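Beta-lactamase Rm3 (Uncultured bacterium, PDB 5IQK) hydrolyses the beta-lactam ring of antibiotics as a zinc-dependent metallo-beta-lactamase of subclass B3, and so probably confers antibiotic resistance. Local coordinates at residues S180-S192 with A257-K269. Numbering follows the deposited sequence.
Sequences SINAVSRPGFKFS and ARTLLDSRLDQEK
Glu268 OE1 is gripped twice by Ser192: the backbone N of Ser192 reaches its syn lone pair at 2.9 Å, while Ser192 OG donates to Glu268 OE1 nearly along the C-O axis at 2.7 Å. The other oxygen, Glu268 OE2, takes Phe191 N on its syn side at 2.8 Å and turns its anti lone pair to Arg264 NE, a 2.7 Å salt bridge one helical turn back. The carboxylate, fixed by these loop donors, in turn helps to set the guanidinium of Arg264. A bend at chi2 (62°) in Arg264 lets NE face the carboxylate while NH2 reaches Ser185 OG at 2.8 Å, within 8° of the guanidinium plane, and more weakly Phe189 O. The edge of the Phe191 ring meets one guanidinium face, the planes 79° apart. In this metallo-beta-lactamase fold the C-terminal helix 249-269 thereby holds the loop between strand 171-178 and helix 200-212. In that loop the side chain of Asn182 lies about 6 Å from a bound zinc ion, and its backbone O is hydrogen-bonded to ND1 of the zinc ligand His155. Ala183 CB covers one Phe191 face and packs against Leu260 CD2 and Leu261 CD1. Farther along, Ile181 CD1 presses on Ala257 CB at a tight 3.5 Å, and a water links Ile181 O and Ala183 N to Ala257 O.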
# COMPACT_ATOMS: atom_id res chain seq x y z
N SER A 180 -3.77 -3.96 1.54
CA SER A 180 -4.97 -4.34 2.28
C SER A 180 -5.48 -5.69 1.83
O SER A 180 -5.56 -5.93 0.63
CB SER A 180 -6.08 -3.30 2.07
OG SER A 180 -5.66 -2.02 2.49
N ILE A 181 -5.81 -6.55 2.78
CA ILE A 181 -6.45 -7.84 2.49
C ILE A 181 -7.66 -8.04 3.40
O ILE A 181 -8.07 -9.18 3.67
CB ILE A 181 -5.46 -9.01 2.67
CG1 ILE A 181 -4.75 -8.91 4.01
CG2 ILE A 181 -4.45 -9.02 1.53
CD1 ILE A 181 -3.91 -10.12 4.35
N ASN A 182 -8.23 -6.93 3.87
CA ASN A 182 -9.39 -7.01 4.74
C ASN A 182 -10.68 -7.06 3.92
O ASN A 182 -10.90 -6.25 3.01
CB ASN A 182 -9.40 -5.85 5.75
CG ASN A 182 -9.38 -4.46 5.10
OD1 ASN A 182 -8.78 -4.23 4.04
ND2 ASN A 182 -10.02 -3.50 5.77
N ALA A 183 -11.53 -8.03 4.26
CA ALA A 183 -12.82 -8.21 3.59
C ALA A 183 -13.85 -7.21 4.10
O ALA A 183 -14.72 -7.54 4.92
CB ALA A 183 -13.32 -9.65 3.78
N VAL A 184 -13.72 -5.97 3.62
CA VAL A 184 -14.68 -4.92 3.90
C VAL A 184 -15.20 -4.41 2.56
O VAL A 184 -14.54 -4.57 1.52
CB VAL A 184 -14.06 -3.76 4.70
CG1 VAL A 184 -13.46 -4.28 5.98
CG2 VAL A 184 -12.97 -3.09 3.86
N SER A 185 -16.39 -3.81 2.57
CA SER A 185 -17.07 -3.42 1.33
C SER A 185 -18.14 -2.37 1.60
O SER A 185 -18.38 -1.99 2.75
CB SER A 185 -17.74 -4.64 0.69
OG SER A 185 -18.84 -5.05 1.49
N ARG A 186 -18.82 -1.93 0.55
CA ARG A 186 -20.06 -1.22 0.77
C ARG A 186 -21.08 -2.20 1.36
O ARG A 186 -21.00 -3.42 1.14
CB ARG A 186 -20.58 -0.60 -0.53
CG ARG A 186 -21.17 -1.60 -1.57
CD ARG A 186 -21.27 -0.84 -2.87
NE ARG A 186 -21.79 -1.52 -4.07
CZ ARG A 186 -21.11 -2.41 -4.79
NH1 ARG A 186 -21.65 -2.91 -5.90
NH2 ARG A 186 -19.92 -2.86 -4.40
N PRO A 187 -22.03 -1.69 2.16
CA PRO A 187 -23.06 -2.59 2.67
C PRO A 187 -23.81 -3.27 1.53
O PRO A 187 -24.07 -2.66 0.49
CB PRO A 187 -23.98 -1.67 3.48
CG PRO A 187 -23.05 -0.58 3.95
CD PRO A 187 -22.13 -0.34 2.76
N GLY A 188 -24.12 -4.54 1.71
CA GLY A 188 -24.88 -5.26 0.70
C GLY A 188 -24.02 -6.09 -0.23
O GLY A 188 -24.52 -7.07 -0.79
N PHE A 189 -22.75 -5.72 -0.41
CA PHE A 189 -21.82 -6.51 -1.21
C PHE A 189 -21.53 -7.82 -0.49
O PHE A 189 -21.38 -7.82 0.73
CB PHE A 189 -20.51 -5.75 -1.46
CG PHE A 189 -19.47 -6.56 -2.21
CD1 PHE A 189 -19.47 -6.59 -3.59
CD2 PHE A 189 -18.52 -7.30 -1.52
CE1 PHE A 189 -18.53 -7.33 -4.30
CE2 PHE A 189 -17.55 -8.04 -2.21
CZ PHE A 189 -17.57 -8.06 -3.60
N LYS A 190 -21.47 -8.92 -1.24
CA LYS A 190 -21.20 -10.23 -0.66
C LYS A 190 -19.95 -10.85 -1.28
O LYS A 190 -19.91 -11.17 -2.47
CB LYS A 190 -22.41 -11.14 -0.81
CG LYS A 190 -23.63 -10.67 -0.02
CD LYS A 190 -24.47 -11.82 0.52
CE LYS A 190 -25.80 -11.31 1.07
NZ LYS A 190 -26.67 -12.39 1.62
N PHE A 191 -18.91 -10.98 -0.46
CA PHE A 191 -17.68 -11.64 -0.92
C PHE A 191 -17.96 -13.08 -1.36
O PHE A 191 -17.28 -13.62 -2.25
CB PHE A 191 -16.64 -11.63 0.19
CG PHE A 191 -15.97 -10.30 0.35
CD1 PHE A 191 -14.81 -10.01 -0.35
CD2 PHE A 191 -16.51 -9.34 1.20
CE1 PHE A 191 -14.19 -8.77 -0.21
CE2 PHE A 191 -15.89 -8.10 1.36
CZ PHE A 191 -14.74 -7.82 0.65
N SER A 192 -18.96 -13.69 -0.74
CA SER A 192 -19.30 -15.08 -1.01
C SER A 192 -20.27 -15.24 -2.18
O SER A 192 -20.57 -16.36 -2.58
CB SER A 192 -19.90 -15.74 0.24
OG SER A 192 -21.12 -15.12 0.62
N ALA A 257 -6.28 -11.21 9.13
CA ALA A 257 -7.15 -11.06 7.99
C ALA A 257 -8.03 -12.30 7.80
O ALA A 257 -9.18 -12.19 7.38
CB ALA A 257 -6.35 -10.79 6.73
N ARG A 258 -7.48 -13.47 8.14
CA ARG A 258 -8.26 -14.71 8.07
C ARG A 258 -9.40 -14.67 9.07
O ARG A 258 -10.53 -15.10 8.77
CB ARG A 258 -7.40 -15.93 8.36
CG ARG A 258 -6.56 -16.37 7.20
CD ARG A 258 -5.94 -17.74 7.47
NE ARG A 258 -5.37 -18.27 6.25
CZ ARG A 258 -4.08 -18.51 6.06
NH1 ARG A 258 -3.66 -18.98 4.90
NH2 ARG A 258 -3.21 -18.30 7.05
N THR A 259 -9.08 -14.20 10.27
CA THR A 259 -10.06 -14.06 11.34
C THR A 259 -11.18 -13.13 10.92
O THR A 259 -12.37 -13.44 11.12
CB THR A 259 -9.39 -13.53 12.61
OG1 THR A 259 -8.43 -14.49 13.06
CG2 THR A 259 -10.40 -13.30 13.70
N LEU A 260 -10.81 -11.99 10.34
CA LEU A 260 -11.79 -11.04 9.83
C LEU A 260 -12.66 -11.70 8.76
O LEU A 260 -13.89 -11.58 8.78
CB LEU A 260 -11.09 -9.79 9.29
CG LEU A 260 -11.89 -8.60 8.73
CD1 LEU A 260 -11.08 -7.33 8.79
CD2 LEU A 260 -12.37 -8.83 7.31
N LEU A 261 -12.03 -12.40 7.81
CA LEU A 261 -12.81 -13.06 6.75
C LEU A 261 -13.80 -14.09 7.32
O LEU A 261 -14.95 -14.17 6.84
CB LEU A 261 -11.89 -13.74 5.73
CG LEU A 261 -12.66 -14.43 4.60
CD1 LEU A 261 -13.54 -13.44 3.84
CD2 LEU A 261 -11.71 -15.13 3.64
N ASP A 262 -13.38 -14.87 8.31
CA ASP A 262 -14.27 -15.86 8.93
C ASP A 262 -15.52 -15.21 9.51
O ASP A 262 -16.64 -15.71 9.34
CB ASP A 262 -13.56 -16.64 10.03
CG ASP A 262 -12.49 -17.57 9.50
OD1 ASP A 262 -12.57 -17.97 8.32
OD2 ASP A 262 -11.57 -17.91 10.28
N SER A 263 -15.33 -14.08 10.18
CA SER A 263 -16.44 -13.33 10.76
C SER A 263 -17.34 -12.77 9.69
O SER A 263 -18.57 -12.78 9.83
CB SER A 263 -15.93 -12.19 11.63
OG SER A 263 -15.31 -12.68 12.80
N ARG A 264 -16.73 -12.25 8.63
CA ARG A 264 -17.46 -11.64 7.53
C ARG A 264 -18.34 -12.67 6.83
O ARG A 264 -19.53 -12.42 6.61
CB ARG A 264 -16.48 -10.99 6.54
CG ARG A 264 -17.10 -10.53 5.23
CD ARG A 264 -18.16 -9.46 5.45
NE ARG A 264 -18.78 -9.08 4.19
CZ ARG A 264 -18.77 -7.86 3.68
NH1 ARG A 264 -18.17 -6.87 4.33
NH2 ARG A 264 -19.37 -7.63 2.51
N LEU A 265 -17.76 -13.82 6.52
CA LEU A 265 -18.52 -14.91 5.89
C LEU A 265 -19.65 -15.41 6.77
O LEU A 265 -20.71 -15.79 6.27
CB LEU A 265 -17.58 -16.07 5.53
CG LEU A 265 -16.58 -15.68 4.44
CD1 LEU A 265 -15.66 -16.85 4.07
CD2 LEU A 265 -17.33 -15.15 3.21
N ASP A 266 -19.43 -15.43 8.08
CA ASP A 266 -20.50 -15.83 8.98
C ASP A 266 -21.64 -14.81 8.91
O ASP A 266 -22.81 -15.19 8.89
CB ASP A 266 -19.98 -15.98 10.41
CG ASP A 266 -21.08 -16.32 11.39
OD1 ASP A 266 -21.61 -17.46 11.32
OD2 ASP A 266 -21.43 -15.46 12.22
N GLN A 267 -21.31 -13.52 8.84
CA GLN A 267 -22.33 -12.48 8.72
C GLN A 267 -23.08 -12.57 7.39
O GLN A 267 -24.29 -12.37 7.35
CB GLN A 267 -21.69 -11.09 8.88
CG GLN A 267 -21.18 -10.80 10.29
CD GLN A 267 -20.25 -9.60 10.37
OE1 GLN A 267 -19.96 -8.96 9.35
NE2 GLN A 267 -19.76 -9.30 11.57
N GLU A 268 -22.38 -12.89 6.31
CA GLU A 268 -23.03 -12.97 5.00
C GLU A 268 -23.99 -14.15 4.91
O GLU A 268 -24.99 -14.10 4.18
CB GLU A 268 -21.98 -13.09 3.89
CG GLU A 268 -21.07 -11.87 3.77
CD GLU A 268 -20.27 -11.83 2.47
OE1 GLU A 268 -20.35 -12.79 1.68
OE2 GLU A 268 -19.54 -10.83 2.25
N LYS A 269 -23.70 -15.22 5.65
CA LYS A 269 -24.49 -16.44 5.52
C LYS A 269 -25.73 -16.49 6.43
O LYS A 269 -26.64 -17.28 6.18
CB LYS A 269 -23.62 -17.67 5.79
CG LYS A 269 -22.52 -17.92 4.75
CD LYS A 269 -23.09 -18.12 3.35
CE LYS A 269 -21.97 -18.25 2.32
NZ LYS A 269 -22.48 -18.42 0.93
O HOH W 1 -10.02 -10.40 5.22
O HOH W 2 -16.63 -6.67 6.88
O HOH W 3 -17.68 -3.90 5.19